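Local coordinates for protein periplasmic beta-glucosidase (Pseudomonas aeruginosa, PDB 6R5T) that probably hydrolyses terminal, non-reducing beta-D-glucosyl residues in the periplasm and releases beta-D-glucose, at residues A[16-21]-A[68-73]; A[20-25]-A[315-320]; A[181-186]-A[191-196]; A[571-576]-A[597-602]. The protein carries 1 engineered substitution. All blocks are in the same frame, centred on the assembly; numbering follows the deposited sequence. Where two conformers were deposited one is given.

Contact 1 (A[16-21]-A[68-73]); sequences NAEKIG and SRLKIP
Glu18 holds its CG opposite its own carbonyl carbon (chi1 -75°) and then runs extended, which carries the carboxylate from helix 16-22 out to Arg69. Arg69 starts with CG opposite its backbone N (chi1 -174°) and bends at chi3. That bend presents the guanidinium side-on to Glu18. The two side chains cross at about a right angle, yet their flat ends are nearly coplanar.

The result is a bidentate salt bridge. Arg69 NE donates to Glu18 OE1 at 2.8 Å, and Arg69 NH2 donates to Glu18 OE2 at 2.9 Å. Both bonds are nearly straight. Each oxygen uses its syn lone pair and lies close to the guanidinium plane. One bond to each oxygen should restrict the rotation of both groups.

Leu70 flanks the pair. Its CD1 touches Glu18 OE2 at 3.6 Å, and its CD2 sits over one face of the Arg69 guanidinium, toward the rim. A water accepts from Leu70 N at 3.0 Å and donates to Glu18 OE1 at 3.0 Å, which gives that oxygen a second donor. Glu18 OE2 also accepts from Ser15 N, just before the helix. Arg69 NH2 has a further bond to Arg13 O.

The contact lies at the surface, away from the sugar pocket. It joins helix 16-22, which leads into strand 24-26, to the loop that leads into strand 75-78. This is a side-on arginine-carboxylate pair at the N-terminal end of the strands of a TIM barrel, the glycosyl hydrolase family 3 N-terminal domain.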
loop_
_atom_site.group_PDB
_atom_site.type_symbol
_atom_site.label_atom_id
_atom_site.label_comp_id
_atom_site.label_asym_id
_atom_site.label_seq_id
_atom_site.Cartn_x
_atom_site.Cartn_y
_atom_site.Cartn_z
ATOM N N ASN A 16 26.085 -38.587 -9.786
ATOM C CA ASN A 16 24.975 -37.656 -9.449
ATOM C C ASN A 16 24.933 -37.384 -7.956
ATOM O O ASN A 16 24.642 -36.224 -7.561
ATOM C CB ASN A 16 23.635 -38.133 -9.980
ATOM C CG ASN A 16 23.394 -37.651 -11.396
ATOM O OD1 ASN A 16 24.208 -36.949 -12.000
ATOM N ND2 ASN A 16 22.259 -38.047 -11.932
ATOM N N ALA A 17 25.256 -38.354 -7.101
ATOM C CA ALA A 17 25.299 -38.104 -5.653
ATOM C C ALA A 17 26.269 -36.959 -5.355
ATOM O O ALA A 17 25.986 -36.065 -4.476
ATOM C CB ALA A 17 25.662 -39.388 -4.954
ATOM N N GLU A 18 27.449 -37.005 -5.984
ATOM C CA GLU A 18 28.494 -35.986 -5.768
ATOM C C GLU A 18 28.026 -34.629 -6.323
ATOM O O GLU A 18 28.272 -33.594 -5.668
ATOM C CB GLU A 18 29.815 -36.442 -6.401
ATOM C CG GLU A 18 30.483 -37.531 -5.565
ATOM C CD GLU A 18 31.574 -38.341 -6.269
ATOM O OE1 GLU A 18 32.430 -38.836 -5.518
ATOM O OE2 GLU A 18 31.607 -38.415 -7.531
ATOM N N LYS A 19 27.433 -34.614 -7.499
ATOM C CA LYS A 19 26.905 -33.351 -8.082
ATOM C C LYS A 19 25.823 -32.771 -7.163
ATOM O O LYS A 19 25.837 -31.519 -6.874
ATOM C CB LYS A 19 26.323 -33.622 -9.454
ATOM C CG LYS A 19 27.368 -33.902 -10.514
ATOM C CD LYS A 19 26.760 -34.193 -11.871
ATOM C CE LYS A 19 27.820 -34.489 -12.898
ATOM N NZ LYS A 19 27.219 -34.855 -14.195
ATOM N N ILE A 20 24.895 -33.608 -6.725
ATOM C CA ILE A 20 23.802 -33.112 -5.849
ATOM C C ILE A 20 24.376 -32.654 -4.512
ATOM O O ILE A 20 23.868 -31.626 -3.968
ATOM C CB ILE A 20 22.733 -34.190 -5.698
ATOM C CG1 ILE A 20 22.057 -34.416 -7.052
ATOM C CG2 ILE A 20 21.761 -33.802 -4.575
ATOM C CD1 ILE A 20 21.208 -35.669 -7.117
ATOM N N GLY A 21 25.425 -33.304 -3.992
ATOM C CA GLY A 21 26.054 -32.844 -2.739
ATOM C C GLY A 21 26.541 -31.402 -2.834
ATOM O O GLY A 21 26.510 -30.671 -1.853
ATOM N N SER A 68 36.978 -37.082 1.653
ATOM C CA SER A 68 35.993 -37.449 0.604
ATOM C C SER A 68 36.751 -38.010 -0.590
ATOM O O SER A 68 37.988 -37.843 -0.673
ATOM C CB SER A 68 35.117 -36.258 0.194
ATOM O OG SER A 68 35.894 -35.232 -0.362
ATOM N N ARG A 69 36.029 -38.558 -1.537
ATOM C CA ARG A 69 36.678 -39.153 -2.739
ATOM C C ARG A 69 37.318 -38.070 -3.597
ATOM O O ARG A 69 38.498 -38.193 -3.942
ATOM C CB ARG A 69 35.663 -39.972 -3.500
ATOM C CG ARG A 69 36.280 -40.741 -4.656
ATOM C CD ARG A 69 35.208 -41.448 -5.452
ATOM N NE ARG A 69 34.526 -40.553 -6.401
ATOM C CZ ARG A 69 34.876 -40.365 -7.669
ATOM N NH1 ARG A 69 36.004 -40.889 -8.148
ATOM N NH2 ARG A 69 34.131 -39.589 -8.435
ATOM N N LEU A 70 36.568 -37.011 -3.946
ATOM C CA LEU A 70 37.098 -35.960 -4.862
ATOM C C LEU A 70 37.726 -34.751 -4.156
ATOM O O LEU A 70 38.397 -33.986 -4.851
ATOM C CB LEU A 70 35.978 -35.513 -5.808
ATOM C CG LEU A 70 35.525 -36.568 -6.814
ATOM C CD1 LEU A 70 34.338 -36.083 -7.627
ATOM C CD2 LEU A 70 36.671 -36.950 -7.732
ATOM N N LYS A 71 37.533 -34.599 -2.859
ATOM C CA LYS A 71 38.169 -33.540 -2.045
ATOM C C LYS A 71 37.782 -32.163 -2.601
ATOM O O LYS A 71 38.630 -31.290 -2.651
ATOM C CB LYS A 71 39.692 -33.754 -2.005
ATOM C CG LYS A 71 40.019 -35.164 -1.483
ATOM C CD LYS A 71 41.432 -35.616 -1.595
ATOM C CE LYS A 71 41.596 -37.043 -1.097
ATOM N NZ LYS A 71 40.936 -38.002 -2.005
ATOM N N ILE A 72 36.531 -31.990 -3.017
ATOM C CA ILE A 72 36.077 -30.664 -3.530
ATOM C C ILE A 72 35.940 -29.758 -2.310
ATOM O O ILE A 72 35.192 -30.077 -1.389
ATOM C CB ILE A 72 34.759 -30.797 -4.318
ATOM C CG1 ILE A 72 34.935 -31.663 -5.575
ATOM C CG2 ILE A 72 34.234 -29.419 -4.665
ATOM C CD1 ILE A 72 33.668 -31.999 -6.260
ATOM N N PRO A 73 36.629 -28.597 -2.297
ATOM C CA PRO A 73 36.596 -27.717 -1.136
ATOM C C PRO A 73 35.217 -27.068 -0.933
ATOM O O PRO A 73 34.455 -26.913 -1.895
ATOM C CB PRO A 73 37.577 -26.618 -1.444
ATOM C CG PRO A 73 37.575 -26.564 -2.922
ATOM C CD PRO A 73 37.446 -28.023 -3.368
HETATM O O HOH W 1 33.630 -37.000 -3.474
#

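Contact 2 (A[20-25]-A[315-320]); sequences IGQLRL and RDVLAA
Gln22 reaches across to Val317 and Leu318 with its CB and the oxygen side of its amide. Its CB lies 4.1 Å from Val317 CG1. The chain bends at chi2 (-61°), which brings the amide oxygen against the methyls of Val317 and Leu318. Gln22 CD comes to 4.1 Å from Leu318 CD2. At the tip, Gln22 OE1 touches two methyl groups: Val317 CG1 at 3.6 Å and Leu318 CD2 at 3.7 Å. This oxygen is buried, but it has a polar partner. Lys321 NZ, one residue past the segment on the same helix, donates a hydrogen bond to it. The lysine probably polarises the amide. Ile72 also packs against Gln22.

Val317 is the residue that faces this group. Its two methyls straddle the backbone carbonyl of Gln22, with CG1 at 3.5 Å and CG2 at 3.6 Å from Gln22 O. The CG2 branch also meets Leu23, whose CD2 approaches to 4.0 Å. All the contacts across are van der Waals contacts, and all four touching residues are buried. Val317 further packs on Leu251, so it sits between Gln22 and strand 251-253 of the barrel. Leu318, on the flank of the helix, also leans on Met11 of helix 2-12.

The arrangement belongs to the closure of the barrel. Strand 24-26 is the first strand and pairs with strand 286-287, the eighth. Helix 307-323 comes after that strand and helix 291-301. The packing of helix 307-323 against the turn into the first strand joins the two ends of a TIM barrel, a ring of parallel strands inside a layer of helices.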
loop_
_atom_site.group_PDB
_atom_site.type_symbol
_atom_site.label_atom_id
_atom_site.label_comp_id
_atom_site.label_asym_id
_atom_site.label_seq_id
_atom_site.Cartn_x
_atom_site.Cartn_y
_atom_site.Cartn_z
ATOM N N ILE A 20 24.895 -33.608 -6.725
ATOM C CA ILE A 20 23.802 -33.112 -5.849
ATOM C C ILE A 20 24.376 -32.654 -4.512
ATOM O O ILE A 20 23.868 -31.626 -3.968
ATOM C CB ILE A 20 22.733 -34.190 -5.698
ATOM C CG1 ILE A 20 22.057 -34.416 -7.052
ATOM C CG2 ILE A 20 21.761 -33.802 -4.575
ATOM C CD1 ILE A 20 21.208 -35.669 -7.117
ATOM N N GLY A 21 25.425 -33.304 -3.992
ATOM C CA GLY A 21 26.054 -32.844 -2.739
ATOM C C GLY A 21 26.541 -31.402 -2.834
ATOM O O GLY A 21 26.510 -30.671 -1.853
ATOM N N GLN A 22 27.029 -31.001 -3.988
ATOM C CA GLN A 22 27.547 -29.632 -4.219
ATOM C C GLN A 22 26.447 -28.589 -4.016
ATOM O O GLN A 22 26.808 -27.432 -3.692
ATOM C CB GLN A 22 28.143 -29.484 -5.600
ATOM C CG GLN A 22 29.488 -30.245 -5.684
ATOM C CD GLN A 22 30.475 -29.693 -4.695
ATOM O OE1 GLN A 22 30.837 -28.513 -4.786
ATOM N NE2 GLN A 22 30.880 -30.505 -3.723
ATOM N N LEU A 23 25.194 -28.987 -4.151
ATOM C CA LEU A 23 24.070 -28.013 -4.136
ATOM C C LEU A 23 23.619 -27.769 -2.700
ATOM O O LEU A 23 22.731 -26.911 -2.493
ATOM C CB LEU A 23 22.924 -28.534 -4.995
ATOM C CG LEU A 23 23.314 -29.018 -6.399
ATOM C CD1 LEU A 23 22.077 -29.417 -7.145
ATOM C CD2 LEU A 23 24.135 -27.968 -7.155
ATOM N N ARG A 24 24.207 -28.446 -1.728
ATOM C CA ARG A 24 23.702 -28.402 -0.349
ATOM C C ARG A 24 24.458 -27.357 0.445
ATOM O O ARG A 24 25.693 -27.459 0.580
ATOM C CB ARG A 24 23.868 -29.773 0.285
ATOM C CG ARG A 24 23.220 -29.873 1.636
ATOM C CD ARG A 24 23.234 -31.308 2.093
ATOM N NE ARG A 24 22.716 -31.458 3.432
ATOM C CZ ARG A 24 23.224 -32.244 4.371
ATOM N NH1 ARG A 24 24.300 -32.959 4.115
ATOM N NH2 ARG A 24 22.663 -32.310 5.570
ATOM N N LEU A 25 23.719 -26.337 0.925
ATOM C CA LEU A 25 24.269 -25.250 1.751
ATOM C C LEU A 25 23.636 -25.353 3.132
ATOM O O LEU A 25 22.415 -25.276 3.227
ATOM C CB LEU A 25 23.910 -23.935 1.073
ATOM C CG LEU A 25 24.123 -22.675 1.888
ATOM C CD1 LEU A 25 25.577 -22.506 2.226
ATOM C CD2 LEU A 25 23.618 -21.452 1.084
ATOM N N ARG A 315 27.562 -27.076 -12.002
ATOM C CA ARG A 315 28.557 -26.268 -12.700
ATOM C C ARG A 315 28.650 -24.884 -12.055
ATOM O O ARG A 315 29.741 -24.400 -11.856
ATOM C CB ARG A 315 28.245 -26.131 -14.189
ATOM C CG ARG A 315 29.165 -25.197 -14.956
ATOM C CD ARG A 315 28.613 -23.750 -15.013
ATOM N NE ARG A 315 29.635 -22.767 -15.360
ATOM C CZ ARG A 315 29.617 -21.474 -15.035
ATOM N NH1 ARG A 315 28.632 -20.944 -14.314
ATOM N NH2 ARG A 315 30.631 -20.707 -15.399
ATOM N N ASP A 316 27.511 -24.312 -11.675
ATOM C CA ASP A 316 27.527 -22.966 -11.080
ATOM C C ASP A 316 28.229 -23.002 -9.726
ATOM O O ASP A 316 28.972 -22.046 -9.409
ATOM C CB ASP A 316 26.104 -22.403 -11.017
ATOM C CG ASP A 316 25.471 -22.057 -12.347
ATOM O OD1 ASP A 316 26.201 -22.058 -13.356
ATOM O OD2 ASP A 316 24.222 -21.825 -12.356
ATOM N N VAL A 317 28.019 -24.049 -8.917
ATOM C CA VAL A 317 28.713 -24.123 -7.617
ATOM C C VAL A 317 30.228 -24.244 -7.862
ATOM O O VAL A 317 31.014 -23.547 -7.202
ATOM C CB VAL A 317 28.167 -25.284 -6.780
ATOM C CG1 VAL A 317 29.009 -25.472 -5.528
ATOM C CG2 VAL A 317 26.698 -25.017 -6.417
ATOM N N LEU A 318 30.619 -25.146 -8.771
ATOM C CA LEU A 318 32.049 -25.409 -9.011
ATOM C C LEU A 318 32.701 -24.157 -9.570
ATOM O O LEU A 318 33.828 -23.842 -9.169
ATOM C CB LEU A 318 32.182 -26.603 -9.974
ATOM C CG LEU A 318 31.688 -27.946 -9.436
ATOM C CD1 LEU A 318 31.910 -29.003 -10.508
ATOM C CD2 LEU A 318 32.343 -28.336 -8.129
ATOM N N ALA A 319 32.000 -23.439 -10.409
ATOM C CA ALA A 319 32.568 -22.222 -11.023
ATOM C C ALA A 319 32.768 -21.152 -9.942
ATOM O O ALA A 319 33.743 -20.435 -9.999
ATOM C CB ALA A 319 31.697 -21.726 -12.127
ATOM N N ALA A 320 31.876 -21.040 -8.967
ATOM C CA ALA A 320 32.073 -20.082 -7.865
ATOM C C ALA A 320 33.316 -20.451 -7.060
ATOM O O ALA A 320 34.129 -19.573 -6.713
ATOM C CB ALA A 320 30.857 -20.033 -6.986
#

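Contact 3 (A[181-186]-A[191-196])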
loop_
_atom_site.group_PDB
_atom_site.type_symbol
_atom_site.label_atom_id
_atom_site.label_comp_id
_atom_site.label_asym_id
_atom_site.label_seq_id
_atom_site.Cartn_x
_atom_site.Cartn_y
_atom_site.Cartn_z
ATOM N N TYR A 181 11.551 -7.759 -2.845
ATOM C CA TYR A 181 11.197 -8.178 -1.475
ATOM C C TYR A 181 10.696 -6.991 -0.633
ATOM O O TYR A 181 9.793 -7.156 0.192
ATOM C CB TYR A 181 12.438 -8.843 -0.901
ATOM C CG TYR A 181 12.343 -9.403 0.487
ATOM C CD1 TYR A 181 11.252 -10.088 0.972
ATOM C CD2 TYR A 181 13.444 -9.276 1.300
ATOM C CE1 TYR A 181 11.236 -10.561 2.288
ATOM C CE2 TYR A 181 13.476 -9.793 2.573
ATOM C CZ TYR A 181 12.355 -10.407 3.084
ATOM O OH TYR A 181 12.403 -10.881 4.373
ATOM N N GLY A 182 11.231 -5.824 -0.865
ATOM C CA GLY A 182 10.884 -4.625 -0.076
ATOM C C GLY A 182 9.550 -4.007 -0.443
ATOM O O GLY A 182 9.157 -3.000 0.188
ATOM N N ALA A 183 8.852 -4.523 -1.480
ATOM C CA ALA A 183 7.493 -4.045 -1.827
ATOM C C ALA A 183 6.386 -4.849 -1.148
ATOM O O ALA A 183 5.200 -4.753 -1.566
ATOM C CB ALA A 183 7.362 -3.992 -3.341
ATOM N N ALA A 184 6.723 -5.625 -0.122
ATOM C CA ALA A 184 5.742 -6.430 0.609
ATOM C C ALA A 184 4.479 -5.626 0.911
ATOM O O ALA A 184 4.556 -4.539 1.527
ATOM C CB ALA A 184 6.353 -6.897 1.911
ATOM N N GLU A 185 3.318 -6.180 0.603
ATOM C CA GLU A 185 2.047 -5.493 0.860
ATOM C C GLU A 185 1.905 -5.282 2.367
ATOM O O GLU A 185 2.229 -6.180 3.191
ATOM C CB GLU A 185 0.914 -6.310 0.247
ATOM C CG GLU A 185 -0.400 -5.634 0.118
ATOM C CD GLU A 185 -1.297 -6.455 -0.816
ATOM O OE1 GLU A 185 -1.928 -7.336 -0.324
ATOM O OE2 GLU A 185 -1.228 -6.266 -2.045
ATOM N N GLY A 186 1.437 -4.099 2.732
ATOM C CA GLY A 186 1.219 -3.781 4.154
ATOM C C GLY A 186 2.520 -3.528 4.904
ATOM O O GLY A 186 2.494 -3.309 6.124
ATOM N N ASN A 191 5.516 -10.740 2.795
ATOM C CA ASN A 191 4.154 -10.696 2.222
ATOM C C ASN A 191 4.224 -10.472 0.712
ATOM O O ASN A 191 5.254 -10.066 0.119
ATOM C CB ASN A 191 3.292 -9.618 2.883
ATOM C CG ASN A 191 1.802 -9.831 2.686
ATOM O OD1 ASN A 191 1.361 -10.959 2.394
ATOM N ND2 ASN A 191 1.020 -8.779 2.856
ATOM N N THR A 192 3.100 -10.792 0.116
ATOM C CA THR A 192 2.797 -10.632 -1.309
ATOM C C THR A 192 3.364 -9.360 -1.923
ATOM O O THR A 192 3.189 -8.274 -1.370
ATOM C CB THR A 192 1.273 -10.549 -1.398
ATOM O OG1 THR A 192 0.783 -11.763 -0.821
ATOM C CG2 THR A 192 0.784 -10.393 -2.819
ATOM N N VAL A 193 3.949 -9.499 -3.113
ATOM C CA VAL A 193 4.378 -8.360 -3.925
ATOM C C VAL A 193 3.660 -8.433 -5.235
ATOM O O VAL A 193 3.682 -9.486 -5.915
ATOM C CB VAL A 193 5.898 -8.274 -4.113
ATOM C CG1 VAL A 193 6.275 -7.151 -5.073
ATOM C CG2 VAL A 193 6.609 -8.113 -2.769
ATOM N N ASP A 194 2.998 -7.340 -5.564
ATOM C CA ASP A 194 2.190 -7.312 -6.801
ATOM C C ASP A 194 2.449 -5.978 -7.460
ATOM O O ASP A 194 2.234 -4.954 -6.787
ATOM C CB ASP A 194 0.721 -7.552 -6.479
ATOM C CG ASP A 194 -0.111 -7.632 -7.728
ATOM O OD1 ASP A 194 -0.504 -6.548 -8.251
ATOM O OD2 ASP A 194 -0.325 -8.758 -8.155
ATOM N N MET A 195 2.960 -5.965 -8.692
ATOM C CA MET A 195 3.257 -4.692 -9.346
ATOM C C MET A 195 3.298 -4.889 -10.859
ATOM O O MET A 195 3.459 -5.990 -11.343
ATOM C CB MET A 195 4.561 -4.039 -8.845
ATOM C CG MET A 195 5.804 -4.713 -9.241
ATOM S SD MET A 195 7.355 -3.842 -8.789
ATOM C CE MET A 195 7.213 -3.891 -6.996
ATOM N N SER A 196 3.118 -3.790 -11.566
ATOM C CA SER A 196 3.169 -3.800 -13.041
ATOM C C SER A 196 4.581 -4.110 -13.530
ATOM O O SER A 196 5.594 -3.800 -12.846
ATOM C CB SER A 196 2.669 -2.474 -13.600
ATOM O OG SER A 196 3.676 -1.447 -13.462
HETATM O O HOH W 2 8.003 -9.782 0.880
HETATM O O HOH W 3 3.277 -5.051 -3.576
HETATM O O HOH W 4 -1.752 -8.995 1.616
#
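The flat amide of Asn191, in a loop of the TIM barrel, has Glu185 O nearly in its plane. Asn191 ND2 donates to Glu185 O at 2.9 Å, but it comes in above the plane of that carbonyl. Asn191 holds CG opposite its backbone N (chi1 -160°), which aims the amide at Glu185. A water links the same ND2 to Glu185 OE1.

Both segments belong to the loop that follows strand 172-178, and the loop folds back on itself. Its backbone is tied where Glu185 N donates to Thr192 O at 2.9 Å. Another water joins Ala183 O to Asp194 N.

The loop faces two ways. Tyr181 turns away from its partner segment, stacks edge-to-face with His177 and Trp135, and bonds to Arg137. His177 and Arg137 line the sugar pocket, and a bound glucose lies about 4 Å from the Tyr181 side chain. Glu185 faces the second subunit, where its carboxylate meets Arg199 and Tyr577 of that chain.

Val193 packs between the two segments: its CG2 lies 3.6 Å from the backbone Ala184 N. Ala183 CB touches Val193 CG1 at 3.8 Å and Met195 CE at 3.7 Å.

Contact 4 (A[571-576]-A[597-602])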
loop_
_atom_site.group_PDB
_atom_site.type_symbol
_atom_site.label_atom_id
_atom_site.label_comp_id
_atom_site.label_asym_id
_atom_site.label_seq_id
_atom_site.Cartn_x
_atom_site.Cartn_y
_atom_site.Cartn_z
ATOM N N VAL A 571 2.179 7.072 9.750
ATOM C CA VAL A 571 2.039 5.765 9.081
ATOM C C VAL A 571 0.829 5.781 8.140
ATOM O O VAL A 571 0.847 5.079 7.110
ATOM C CB VAL A 571 1.952 4.641 10.118
ATOM C CG1 VAL A 571 0.625 4.632 10.893
ATOM C CG2 VAL A 571 2.207 3.308 9.433
ATOM N N GLY A 572 -0.179 6.613 8.430
ATOM C CA GLY A 572 -1.354 6.645 7.564
ATOM C C GLY A 572 -1.099 7.313 6.250
ATOM O O GLY A 572 -2.017 7.281 5.419
ATOM N N GLN A 573 0.085 7.893 6.014
ATOM C CA GLN A 573 0.466 8.440 4.685
ATOM C C GLN A 573 1.243 7.423 3.841
ATOM O O GLN A 573 1.542 7.770 2.702
ATOM C CB GLN A 573 1.277 9.723 4.864
ATOM C CG GLN A 573 0.526 10.756 5.704
ATOM C CD GLN A 573 0.645 12.193 5.265
ATOM O OE1 GLN A 573 1.186 12.492 4.190
ATOM N NE2 GLN A 573 0.101 13.095 6.096
ATOM N N VAL A 574 1.544 6.228 4.332
ATOM C CA VAL A 574 2.434 5.294 3.590
ATOM C C VAL A 574 1.698 4.849 2.348
ATOM O O VAL A 574 0.505 4.524 2.397
ATOM C CB VAL A 574 2.879 4.153 4.504
ATOM C CG1 VAL A 574 3.416 2.957 3.749
ATOM C CG2 VAL A 574 3.861 4.665 5.536
ATOM N N PRO A 575 2.375 4.788 1.188
ATOM C CA PRO A 575 3.766 5.192 1.001
ATOM C C PRO A 575 3.916 6.648 0.606
ATOM O O PRO A 575 3.095 7.214 -0.066
ATOM C CB PRO A 575 4.182 4.325 -0.181
ATOM C CG PRO A 575 2.928 4.302 -1.039
ATOM C CD PRO A 575 1.808 4.212 -0.042
ATOM N N VAL A 576 5.028 7.228 1.030
ATOM C CA VAL A 576 5.443 8.545 0.506
ATOM C C VAL A 576 6.864 8.354 0.002
ATOM O O VAL A 576 7.703 7.772 0.666
ATOM C CB VAL A 576 5.382 9.698 1.516
ATOM C CG1 VAL A 576 3.945 10.100 1.793
ATOM C CG2 VAL A 576 6.139 9.342 2.773
ATOM N N SER A 597 -5.201 15.210 -4.802
ATOM C CA SER A 597 -4.720 13.924 -4.272
ATOM C C SER A 597 -4.007 14.179 -2.935
ATOM O O SER A 597 -2.825 14.554 -2.917
ATOM C CB SER A 597 -3.869 13.225 -5.281
ATOM O OG SER A 597 -3.604 11.901 -4.878
ATOM N N ARG A 598 -4.718 14.025 -1.830
ATOM C CA ARG A 598 -4.284 14.524 -0.513
ATOM C C ARG A 598 -5.087 13.858 0.599
ATOM O O ARG A 598 -6.130 13.228 0.327
ATOM C CB ARG A 598 -4.483 16.018 -0.406
ATOM C CG ARG A 598 -5.958 16.403 -0.413
ATOM C CD ARG A 598 -6.121 17.893 -0.302
ATOM N NE ARG A 598 -5.897 18.211 1.110
ATOM C CZ ARG A 598 -6.406 19.215 1.744
ATOM N NH1 ARG A 598 -7.066 20.146 1.064
ATOM N NH2 ARG A 598 -6.052 19.410 2.989
ATOM N N TYR A 599 -4.601 13.995 1.822
ATOM C CA TYR A 599 -5.391 13.707 3.037
ATOM C C TYR A 599 -5.953 15.008 3.561
ATOM O O TYR A 599 -5.368 16.068 3.317
ATOM C CB TYR A 599 -4.500 13.071 4.104
ATOM C CG TYR A 599 -3.790 11.837 3.605
ATOM C CD1 TYR A 599 -4.455 10.636 3.482
ATOM C CD2 TYR A 599 -2.448 11.863 3.281
ATOM C CE1 TYR A 599 -3.815 9.497 2.999
ATOM C CE2 TYR A 599 -1.803 10.742 2.787
ATOM C CZ TYR A 599 -2.472 9.559 2.649
ATOM O OH TYR A 599 -1.850 8.439 2.166
ATOM N N PHE A 600 -7.043 14.922 4.321
ATOM C CA PHE A 600 -7.635 16.155 4.893
ATOM C C PHE A 600 -7.331 16.300 6.376
ATOM O O PHE A 600 -7.573 17.416 6.901
ATOM C CB PHE A 600 -9.155 16.205 4.657
ATOM C CG PHE A 600 -9.952 15.304 5.546
ATOM C CD1 PHE A 600 -10.381 15.728 6.790
ATOM C CD2 PHE A 600 -10.310 14.033 5.136
ATOM C CE1 PHE A 600 -11.093 14.890 7.614
ATOM C CE2 PHE A 600 -11.032 13.190 5.963
ATOM C CZ PHE A 600 -11.418 13.608 7.215
ATOM N N ASP A 601 -6.885 15.258 7.048
ATOM C CA ASP A 601 -6.802 15.254 8.528
ATOM C C ASP A 601 -5.367 15.389 9.036
ATOM O O ASP A 601 -5.152 15.178 10.254
ATOM C CB ASP A 601 -7.491 14.034 9.097
ATOM C CG ASP A 601 -6.892 12.689 8.716
ATOM O OD1 ASP A 601 -6.072 12.671 7.814
ATOM O OD2 ASP A 601 -7.400 11.672 9.243
ATOM N N GLU A 602 -4.444 15.684 8.145
ATOM C CA GLU A 602 -2.998 15.850 8.465
ATOM C C GLU A 602 -2.406 16.701 7.361
ATOM O O GLU A 602 -2.903 16.674 6.233
ATOM C CB GLU A 602 -2.286 14.491 8.501
ATOM C CG GLU A 602 -0.918 14.522 9.163
ATOM C CD GLU A 602 -0.518 13.131 9.578
ATOM O OE1 GLU A 602 -0.467 12.266 8.681
ATOM O OE2 GLU A 602 -0.328 12.901 10.793
#
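One hydrogen bond joins the segments, from Gln573 NE2 to Glu602 OE1 at 2.8 Å. Glu602 OE1 is met on its anti side, 21° out of the carboxylate plane. Both partners have further bonds. Glu602 OE1 is also held by Ser570 OG, and Gln573 NE2 also donates to Ala603 O. The amide is therefore held in place by two acceptors.

The rest is packing around the Tyr599 ring. Gln573 bends at chi2 (-141°), and its chain runs obliquely past the ring, with the amide nitrogen at Glu602. Gln573 CG lies 3.7 Å from Tyr599 CE2, and Gln573 CD lies 3.7 Å from Tyr599 CD2. The amide and ring planes are 50° apart. At the far end, Tyr599 OH comes to 3.4 Å from Gln573 CA.

Polar bonds to the second subunit place the contact at the subunit interface. Tyr599 OH is hydrogen-bonded to Gly186 O and Arg188 NH1 of that subunit, and Gly572 O accepts from its Arg134.

Both segments are loop, apart from a short 3-10 turn at 571-573. They lie in the long connection between helix 545-553 of the C-terminal domain and strand 619-626.

In the fold
Contacts 1 and 2 share helix 16-22 and touch through Ile72 and Leu318. Contact 1 is a surface contact made by charges and a water. Contact 2 is buried and made by van der Waals packing. Contact 3 belongs to the same barrel domain, about 30 Å from contact 2 between centres, in a loop of the sequence that contact 2 encloses. Contact 4 lies in the C-terminal family 3 domain. Contacts 3 and 4 are both buried, loop on loop, and rely on amide hydrogen bonds. Both also reach the second subunit, whereas contacts 1 and 2 do not touch it.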